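Local coordinates for protein putative glucoamylase (Bacteroides caccae ATCC 43185, PDB 4QT9) that probably hydrolyses glycosidic bonds in glucose-containing carbohydrates and adopts an alpha/alpha toroid fold, at residues G182-Y187 with P224-H229; H203-C208 with D230-N235; V173-Y178 with I213-S218. All coordinates share one frame; numbering follows the deposited sequence.

Interaction 1: residues G182-Y187 with P224-H229; sequences GQNVLY and PAAVYH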
loop_
_atom_site.group_PDB
_atom_site.type_symbol
_atom_site.label_atom_id
_atom_site.label_comp_id
_atom_site.label_asym_id
_atom_site.label_seq_id
_atom_site.Cartn_x
_atom_site.Cartn_y
_atom_site.Cartn_z
ATOM N N GLY A 182 -2.057 26.533 -7.085
ATOM C CA GLY A 182 -0.834 26.975 -6.415
ATOM C C GLY A 182 -0.815 27.044 -4.895
ATOM O O GLY A 182 0.038 27.724 -4.324
ATOM N N GLN A 183 -1.683 26.303 -4.211
ATOM C CA GLN A 183 -1.649 26.301 -2.747
ATOM C C GLN A 183 -0.449 25.455 -2.301
ATOM O O GLN A 183 0.082 24.696 -3.114
ATOM C CB GLN A 183 -2.991 25.770 -2.174
ATOM C CG GLN A 183 -4.211 26.611 -2.593
ATOM C CD GLN A 183 -5.486 26.160 -1.938
ATOM O OE1 GLN A 183 -5.474 25.530 -0.894
ATOM N NE2 GLN A 183 -6.624 26.462 -2.541
ATOM N N ASN A 184 0.007 25.602 -1.060
ATOM C CA ASN A 184 1.148 24.804 -0.570
ATOM C C ASN A 184 0.655 23.573 0.186
ATOM O O ASN A 184 0.914 23.383 1.373
ATOM C CB ASN A 184 2.098 25.658 0.268
ATOM C CG ASN A 184 2.824 26.652 -0.592
ATOM O OD1 ASN A 184 3.323 26.328 -1.679
ATOM N ND2 ASN A 184 2.842 27.885 -0.165
ATOM N N VAL A 185 -0.068 22.724 -0.548
ATOM C CA VAL A 185 -0.697 21.485 -0.061
ATOM C C VAL A 185 -1.177 20.718 -1.288
ATOM O O VAL A 185 -1.412 21.329 -2.339
ATOM C CB VAL A 185 -1.867 21.808 0.926
ATOM C CG1 VAL A 185 -3.032 22.513 0.211
ATOM C CG2 VAL A 185 -2.344 20.556 1.677
ATOM N N LEU A 186 -1.349 19.400 -1.152
ATOM C CA LEU A 186 -1.905 18.572 -2.217
ATOM C C LEU A 186 -3.301 18.127 -1.830
ATOM O O LEU A 186 -3.503 17.674 -0.707
ATOM C CB LEU A 186 -1.016 17.339 -2.493
ATOM C CG LEU A 186 0.354 17.625 -3.088
ATOM C CD1 LEU A 186 1.248 16.409 -2.971
ATOM C CD2 LEU A 186 0.221 18.087 -4.546
ATOM N N TYR A 187 -4.254 18.252 -2.753
ATOM C CA TYR A 187 -5.627 17.779 -2.550
ATOM C C TYR A 187 -5.736 16.332 -3.021
ATOM O O TYR A 187 -5.078 15.928 -3.987
ATOM C CB TYR A 187 -6.632 18.677 -3.284
ATOM C CG TYR A 187 -6.884 19.979 -2.560
ATOM C CD1 TYR A 187 -5.989 21.045 -2.663
ATOM C CD2 TYR A 187 -8.017 20.152 -1.773
ATOM C CE1 TYR A 187 -6.207 22.241 -1.980
ATOM C CE2 TYR A 187 -8.241 21.340 -1.078
ATOM C CZ TYR A 187 -7.340 22.388 -1.198
ATOM O OH TYR A 187 -7.572 23.566 -0.542
ATOM N N PRO A 224 6.843 22.613 -5.426
ATOM C CA PRO A 224 7.846 23.253 -4.528
ATOM C C PRO A 224 7.956 22.529 -3.181
ATOM O O PRO A 224 6.978 21.920 -2.756
ATOM C CB PRO A 224 7.292 24.660 -4.305
ATOM C CG PRO A 224 6.207 24.845 -5.282
ATOM C CD PRO A 224 5.712 23.519 -5.715
ATOM N N ALA A 225 9.110 22.642 -2.474
ATOM C CA ALA A 225 9.285 22.018 -1.152
ATOM C C ALA A 225 8.281 22.554 -0.144
ATOM O O ALA A 225 7.878 21.808 0.746
ATOM C CB ALA A 225 10.691 22.219 -0.635
ATOM N N ALA A 226 7.827 23.816 -0.321
ATOM C CA ALA A 226 6.835 24.458 0.564
ATOM C C ALA A 226 5.540 23.629 0.654
ATOM O O ALA A 226 4.889 23.612 1.700
ATOM C CB ALA A 226 6.527 25.870 0.080
ATOM N N VAL A 227 5.195 22.923 -0.418
ATOM C CA VAL A 227 4.003 22.055 -0.470
ATOM C C VAL A 227 4.122 20.971 0.613
ATOM O O VAL A 227 3.141 20.728 1.314
ATOM C CB VAL A 227 3.767 21.477 -1.887
ATOM C CG1 VAL A 227 2.687 20.388 -1.890
ATOM C CG2 VAL A 227 3.408 22.593 -2.856
ATOM N N TYR A 228 5.329 20.377 0.795
ATOM C CA TYR A 228 5.586 19.370 1.846
ATOM C C TYR A 228 5.663 20.004 3.253
ATOM O O TYR A 228 5.060 19.477 4.167
ATOM C CB TYR A 228 6.893 18.612 1.550
ATOM C CG TYR A 228 7.311 17.628 2.627
ATOM C CD1 TYR A 228 6.727 16.368 2.711
ATOM C CD2 TYR A 228 8.340 17.930 3.513
ATOM C CE1 TYR A 228 7.117 15.455 3.685
ATOM C CE2 TYR A 228 8.738 17.025 4.494
ATOM C CZ TYR A 228 8.106 15.796 4.592
ATOM O OH TYR A 228 8.472 14.906 5.577
ATOM N N HIS A 229 6.403 21.114 3.429
ATOM C CA HIS A 229 6.606 21.762 4.725
ATOM C C HIS A 229 5.347 22.478 5.249
ATOM O O HIS A 229 5.045 22.350 6.448
ATOM C CB HIS A 229 7.803 22.711 4.653
ATOM C CG HIS A 229 9.095 21.959 4.545
ATOM N ND1 HIS A 229 9.558 21.160 5.591
ATOM C CD2 HIS A 229 9.936 21.828 3.503
ATOM C CE1 HIS A 229 10.666 20.591 5.154
ATOM N NE2 HIS A 229 10.940 20.968 3.907
#
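Val-227 turns its two methyl groups to different parts of the 182-187 loop, and the loop runs past them. CG1 stands anti to the backbone N (chi1 170°), which carries it toward Leu-186: the two side chains meet at about a right angle, CG1 of Val-227 lying 3.8 Å from CG of Leu-186. The same methyl lies 3.9 Å from the backbone N of Val-185. CG2, beside the backbone N of its own residue, takes the other side of the contact and meets Asn-184, where it is 3.9 Å from CA. The Asn-184 side chain crosses that of Val-227 obliquely and continues over the first turn of the helix; its OD1 sits 3.7 Å from CB of Ala-226, and its CB lies the same distance from O of Ala-226. All of these are van der Waals contacts; no polar bond joins the two segments. Backbones come close too: CA of Asn-184 and CA of Val-227 are 4.0 Å apart. The polar end of Asn-184 looks to Arg-179, whose NH2 gives OD1 a weak hydrogen bond. Inside the loop, the hydroxyl of Tyr-187 donates to OE1 of Gln-183 at 2.9 Å, closing the bend behind the touching residues. The contact lies toward the periphery of the chain, where the connection between helix 157-172 and strand 189-190 rests on the N-terminal turn of helix 225-232. Helix 209-217 adjoins both partners, Tyr-212 touching Val-185 and Val-227 while Ala-215 meets Leu-186.

Interaction 2: residues H203-C208 with D230-N235; sequences HGYNEC and DGWAQN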
loop_
_atom_site.group_PDB
_atom_site.type_symbol
_atom_site.label_atom_id
_atom_site.label_comp_id
_atom_site.label_asym_id
_atom_site.label_seq_id
_atom_site.Cartn_x
_atom_site.Cartn_y
_atom_site.Cartn_z
ATOM N N HIS A 203 -2.975 16.429 5.114
ATOM C CA HIS A 203 -2.065 16.803 6.184
ATOM C C HIS A 203 -1.579 15.530 6.875
ATOM O O HIS A 203 -2.361 14.598 7.037
ATOM C CB HIS A 203 -2.749 17.765 7.190
ATOM C CG HIS A 203 -3.344 18.998 6.564
ATOM N ND1 HIS A 203 -2.558 19.924 5.887
ATOM C CD2 HIS A 203 -4.630 19.420 6.544
ATOM C CE1 HIS A 203 -3.392 20.874 5.489
ATOM N NE2 HIS A 203 -4.649 20.613 5.869
ATOM N N GLY A 204 -0.311 15.482 7.283
ATOM C CA GLY A 204 0.192 14.283 7.959
ATOM C C GLY A 204 -0.107 14.241 9.448
ATOM O O GLY A 204 -0.530 15.249 10.007
ATOM N N TYR A 205 0.134 13.103 10.131
ATOM C CA TYR A 205 0.624 11.873 9.520
ATOM C C TYR A 205 -0.548 10.946 9.221
ATOM O O TYR A 205 -1.466 10.816 10.029
ATOM C CB TYR A 205 1.673 11.147 10.432
ATOM C CG TYR A 205 2.261 9.922 9.753
ATOM C CD1 TYR A 205 3.335 10.035 8.875
ATOM C CD2 TYR A 205 1.696 8.663 9.931
ATOM C CE1 TYR A 205 3.825 8.925 8.185
ATOM C CE2 TYR A 205 2.175 7.546 9.248
ATOM C CZ TYR A 205 3.227 7.686 8.362
ATOM O OH TYR A 205 3.704 6.575 7.706
ATOM N N ASN A 206 -0.485 10.284 8.071
ATOM C CA ASN A 206 -1.438 9.256 7.629
ATOM C C ASN A 206 -0.683 8.397 6.606
ATOM O O ASN A 206 0.518 8.562 6.442
ATOM C CB ASN A 206 -2.819 9.827 7.131
ATOM C CG ASN A 206 -2.747 10.758 5.946
ATOM O OD1 ASN A 206 -1.821 10.713 5.146
ATOM N ND2 ASN A 206 -3.726 11.628 5.799
ATOM N N GLU A 207 -1.353 7.505 5.916
ATOM C CA GLU A 207 -0.729 6.584 4.948
ATOM C C GLU A 207 -0.170 7.267 3.656
ATOM O O GLU A 207 0.419 6.562 2.826
ATOM C CB GLU A 207 -1.769 5.526 4.550
ATOM C CG GLU A 207 -2.848 6.039 3.610
ATOM C CD GLU A 207 -4.093 6.649 4.222
ATOM O OE1 GLU A 207 -3.969 7.373 5.232
ATOM O OE2 GLU A 207 -5.196 6.431 3.670
ATOM N N CYS A 208 -0.374 8.593 3.472
ATOM C CA CYS A 208 -0.108 9.298 2.199
ATOM C C CYS A 208 1.267 9.965 2.040
ATOM O O CYS A 208 1.395 10.713 1.083
ATOM C CB CYS A 208 -1.216 10.318 1.935
ATOM S SG CYS A 208 -2.891 9.652 2.142
ATOM N N ASP A 230 4.600 23.191 4.373
ATOM C CA ASP A 230 3.364 23.891 4.777
ATOM C C ASP A 230 2.136 22.969 4.786
ATOM O O ASP A 230 1.260 23.168 5.623
ATOM C CB ASP A 230 3.050 25.105 3.853
ATOM C CG ASP A 230 4.089 26.221 3.754
ATOM O OD1 ASP A 230 5.164 26.105 4.397
ATOM O OD2 ASP A 230 3.828 27.213 3.036
ATOM N N GLY A 231 2.033 22.046 3.819
ATOM C CA GLY A 231 0.889 21.143 3.662
ATOM C C GLY A 231 0.961 19.837 4.415
ATOM O O GLY A 231 0.122 19.580 5.292
ATOM N N TRP A 232 1.928 18.973 4.071
ATOM C CA TRP A 232 2.033 17.698 4.793
ATOM C C TRP A 232 2.408 17.870 6.287
ATOM O O TRP A 232 1.763 17.281 7.166
ATOM C CB TRP A 232 3.053 16.768 4.135
ATOM C CG TRP A 232 3.331 15.505 4.913
ATOM C CD1 TRP A 232 4.417 15.247 5.694
ATOM C CD2 TRP A 232 2.511 14.321 4.960
ATOM N NE1 TRP A 232 4.367 13.953 6.166
ATOM C CE2 TRP A 232 3.184 13.376 5.765
ATOM C CE3 TRP A 232 1.247 13.980 4.430
ATOM C CZ2 TRP A 232 2.643 12.100 6.044
ATOM C CZ3 TRP A 232 0.711 12.722 4.710
ATOM C CH2 TRP A 232 1.422 11.784 5.476
ATOM N N ALA A 233 3.482 18.621 6.557
ATOM C CA ALA A 233 4.023 18.799 7.894
ATOM C C ALA A 233 3.363 19.935 8.689
ATOM O O ALA A 233 3.542 19.993 9.909
ATOM C CB ALA A 233 5.507 19.046 7.806
ATOM N N GLN A 234 2.601 20.817 8.008
ATOM C CA GLN A 234 1.970 22.012 8.593
ATOM C C GLN A 234 2.965 22.753 9.531
ATOM O O GLN A 234 2.665 23.021 10.703
ATOM C CB GLN A 234 0.651 21.674 9.302
ATOM C CG GLN A 234 -0.443 21.294 8.324
ATOM C CD GLN A 234 -1.736 21.072 9.059
ATOM O OE1 GLN A 234 -1.862 20.147 9.843
ATOM N NE2 GLN A 234 -2.707 21.956 8.873
ATOM N N ASN A 235 4.188 22.977 9.000
ATOM C CA ASN A 235 5.322 23.696 9.589
ATOM C C ASN A 235 5.737 23.147 10.961
ATOM O O ASN A 235 6.102 23.925 11.851
ATOM C CB ASN A 235 5.009 25.201 9.666
ATOM C CG ASN A 235 4.654 25.755 8.304
ATOM O OD1 ASN A 235 5.498 25.828 7.406
ATOM N ND2 ASN A 235 3.371 26.019 8.079
#
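Trp-232 lays one face of its indole on the backbone of Gly-204: CA of the glycine stands 3.5 Å from the centroid of the six-membered ring, almost on the ring normal, in a CH-pi contact. At the indole edge CZ3 comes 3.3 Å from OD1 of Asn-206, and CZ2 is 3.6 Å from CD1 of Tyr-205, whose ring is inclined by 75° to the indole. The imidazole of His-203 has the amide of Gln-234 stacked on one face, the two planes 13° apart and NE2 of Gln-234 over the ring centre. At its edge ND1 donates to O of Gly-231 (2.8 Å) in a nearly straight bond lying in the ring plane. Were His-203 an alanine, the Gly-231 carbonyl would probably lose this donor and the Gln-234 amide its stacking partner. Gln-234 has positive phi where the chain leaves the helix, and its OE1 is bonded to Arg-252. The segment 203-208 lies across the C-terminal end of helix 225-232, and both carbonyls that it engages belong to the last turn: N of Gly-204 reaches O of Trp-232 at 2.7 Å, on a lone pair in the carbonyl plane. OD1 of Asn-206 also accepts from N of Cys-208 at 3.1 Å, forming an Asx turn just before helix 209-217. The peptide before Tyr-205 is cis, and the hydroxyl of that tyrosine bonds to O of Trp-263. Beside Asn-206 lies a bound acetate, probably from the crystallisation liquor.

Interaction 3: residues V173-Y178 with I213-S218; sequences VDWDWY and ILAAAS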
loop_
_atom_site.group_PDB
_atom_site.type_symbol
_atom_site.label_atom_id
_atom_site.label_comp_id
_atom_site.label_asym_id
_atom_site.label_seq_id
_atom_site.Cartn_x
_atom_site.Cartn_y
_atom_site.Cartn_z
ATOM N N VAL A 173 1.979 12.420 -15.054
ATOM C CA VAL A 173 1.205 12.760 -13.829
ATOM C C VAL A 173 1.438 14.217 -13.433
ATOM O O VAL A 173 2.556 14.585 -13.039
ATOM C CB VAL A 173 1.426 11.840 -12.602
ATOM C CG1 VAL A 173 0.451 12.208 -11.480
ATOM C CG2 VAL A 173 1.277 10.367 -12.977
ATOM N N ASP A 174 0.362 15.040 -13.509
ATOM C CA ASP A 174 0.474 16.463 -13.156
ATOM C C ASP A 174 0.185 16.665 -11.654
ATOM O O ASP A 174 -0.923 17.088 -11.277
ATOM C CB ASP A 174 -0.439 17.341 -14.031
ATOM C CG ASP A 174 -0.179 18.855 -13.927
ATOM O OD1 ASP A 174 0.528 19.283 -12.982
ATOM O OD2 ASP A 174 -0.684 19.601 -14.778
ATOM N N TRP A 175 1.194 16.362 -10.798
ATOM C CA TRP A 175 1.039 16.494 -9.333
ATOM C C TRP A 175 0.712 17.948 -8.963
ATOM O O TRP A 175 -0.139 18.194 -8.106
ATOM C CB TRP A 175 2.310 16.036 -8.577
ATOM C CG TRP A 175 2.828 14.701 -9.011
ATOM C CD1 TRP A 175 3.729 14.454 -10.005
ATOM C CD2 TRP A 175 2.404 13.413 -8.519
ATOM N NE1 TRP A 175 3.941 13.095 -10.126
ATOM C CE2 TRP A 175 3.140 12.434 -9.224
ATOM C CE3 TRP A 175 1.517 12.996 -7.504
ATOM C CZ2 TRP A 175 2.979 11.054 -8.982
ATOM C CZ3 TRP A 175 1.347 11.631 -7.273
ATOM C CH2 TRP A 175 2.096 10.681 -7.980
ATOM N N ASP A 176 1.363 18.905 -9.661
ATOM C CA ASP A 176 1.224 20.328 -9.399
ATOM C C ASP A 176 -0.219 20.799 -9.591
ATOM O O ASP A 176 -0.648 21.698 -8.876
ATOM C CB ASP A 176 2.194 21.126 -10.281
ATOM C CG ASP A 176 2.177 22.607 -10.004
ATOM O OD1 ASP A 176 2.906 23.048 -9.083
ATOM O OD2 ASP A 176 1.447 23.333 -10.719
ATOM N N TRP A 177 -0.963 20.213 -10.528
ATOM C CA TRP A 177 -2.377 20.568 -10.715
ATOM C C TRP A 177 -3.175 20.410 -9.408
ATOM O O TRP A 177 -4.050 21.214 -9.122
ATOM C CB TRP A 177 -3.023 19.689 -11.810
ATOM C CG TRP A 177 -4.507 19.872 -11.914
ATOM C CD1 TRP A 177 -5.466 19.133 -11.289
ATOM C CD2 TRP A 177 -5.182 20.987 -12.505
ATOM N NE1 TRP A 177 -6.708 19.683 -11.514
ATOM C CE2 TRP A 177 -6.565 20.804 -12.287
ATOM C CE3 TRP A 177 -4.756 22.090 -13.271
ATOM C CZ2 TRP A 177 -7.527 21.685 -12.791
ATOM C CZ3 TRP A 177 -5.713 22.956 -13.790
ATOM C CH2 TRP A 177 -7.079 22.762 -13.533
ATOM N N TYR A 178 -2.885 19.359 -8.639
ATOM C CA TYR A 178 -3.596 18.996 -7.429
ATOM C C TYR A 178 -3.264 19.917 -6.238
ATOM O O TYR A 178 -3.745 19.683 -5.143
ATOM C CB TYR A 178 -3.355 17.511 -7.130
ATOM C CG TYR A 178 -4.143 16.617 -8.080
ATOM C CD1 TYR A 178 -3.722 16.418 -9.393
ATOM C CD2 TYR A 178 -5.324 15.998 -7.673
ATOM C CE1 TYR A 178 -4.483 15.667 -10.294
ATOM C CE2 TYR A 178 -6.080 15.229 -8.559
ATOM C CZ TYR A 178 -5.672 15.098 -9.883
ATOM O OH TYR A 178 -6.397 14.340 -10.775
ATOM N N ILE A 213 6.372 12.768 -1.494
ATOM C CA ILE A 213 7.756 12.495 -1.962
ATOM C C ILE A 213 7.757 12.412 -3.516
ATOM O O ILE A 213 8.592 13.061 -4.146
ATOM C CB ILE A 213 8.381 11.241 -1.281
ATOM C CG1 ILE A 213 8.752 11.571 0.206
ATOM C CG2 ILE A 213 9.613 10.715 -2.051
ATOM C CD1 ILE A 213 8.654 10.440 1.096
ATOM N N LEU A 214 6.806 11.676 -4.120
ATOM C CA LEU A 214 6.693 11.558 -5.595
ATOM C C LEU A 214 6.284 12.891 -6.241
ATOM O O LEU A 214 6.785 13.222 -7.309
ATOM C CB LEU A 214 5.706 10.458 -5.967
ATOM C CG LEU A 214 6.149 9.048 -5.606
ATOM C CD1 LEU A 214 5.033 8.072 -5.848
ATOM C CD2 LEU A 214 7.436 8.649 -6.361
ATOM N N ALA A 215 5.433 13.690 -5.566
ATOM C CA ALA A 215 5.055 15.019 -6.048
ATOM C C ALA A 215 6.288 15.906 -6.179
ATOM O O ALA A 215 6.417 16.594 -7.174
ATOM C CB ALA A 215 4.055 15.658 -5.112
ATOM N N ALA A 216 7.226 15.815 -5.230
ATOM C CA ALA A 216 8.480 16.566 -5.226
ATOM C C ALA A 216 9.506 15.987 -6.205
ATOM O O ALA A 216 10.372 16.708 -6.660
ATOM C CB ALA A 216 9.066 16.579 -3.824
ATOM N N ALA A 217 9.419 14.685 -6.490
ATOM C CA ALA A 217 10.327 13.943 -7.382
ATOM C C ALA A 217 10.029 14.132 -8.878
ATOM O O ALA A 217 10.907 13.865 -9.705
ATOM C CB ALA A 217 10.247 12.457 -7.054
ATOM N N SER A 218 8.789 14.511 -9.240
ATOM C CA SER A 218 8.369 14.586 -10.640
ATOM C C SER A 218 9.331 15.408 -11.474
ATOM O O SER A 218 9.636 16.559 -11.111
ATOM C CB SER A 218 6.962 15.142 -10.770
ATOM O OG SER A 218 6.632 15.267 -12.141
HETATM O O HOH W 1 4.800 13.452 -12.798
#
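Trp-175 presses one face of its indole against the last turn of helix 209-217. CA of Ala-215 sits over the five-membered ring, 4.1 Å from its centroid, as a CH-pi contact, and CB of Ala-215 packs 3.9 Å from CB of Trp-175. Farther out over the same face lies O of Leu-214, while CB of Leu-214 is 4.1 Å from CZ2 at the six-membered end. The opposite face is filled from within its own segment by CG1 of Val-173, 3.5 Å above the ring plane, so the indole is held between the valine and the helix. The closest approach is at the pyrrole side, where CB of Ser-218 reaches CD1 of Trp-175 at 3.4 Å. Here the direct packing gives way to a single bridging water. With OG of Ser-218 anti to its backbone N (chi1 177°), the hydroxyl lies at the indole edge and donates to the water at 2.7 Å, and it also accepts from N of His-221. The same water takes a weak bond from NE1 of Trp-175, 2.8 Å away, and bridges to O of Val-173. Leu-135 of helix 135-152 touches Trp-175 as well, which places the contact among the helices of the alpha/alpha toroid, where the connection leaving helix 157-172 packs against the C-terminal end of helix 209-217.

How the interactions relate
From the N terminus, the chain leaves helix 157-172 and enters the long connection that supplies 173-178 and then 182-187, followed past strand 189-190 by 203-208. Their partners come in the same order: 213-218 on helix 209-217, then 224-229 and 230-235, successive parts of helix 225-232 and its exit. All three closed loops therefore cross and none nests. Interaction 1 stands between the others, its centre about 10 Å from each. A probable hydrogen bond from N of Tyr-187 to O of Tyr-178 and packing of Leu-186 on Trp-175 link it to interaction 3, while Val-185 packs on Gly-231 of interaction 2. Interactions 2 and 3 do not touch; together the three tie the connection to two consecutive helices.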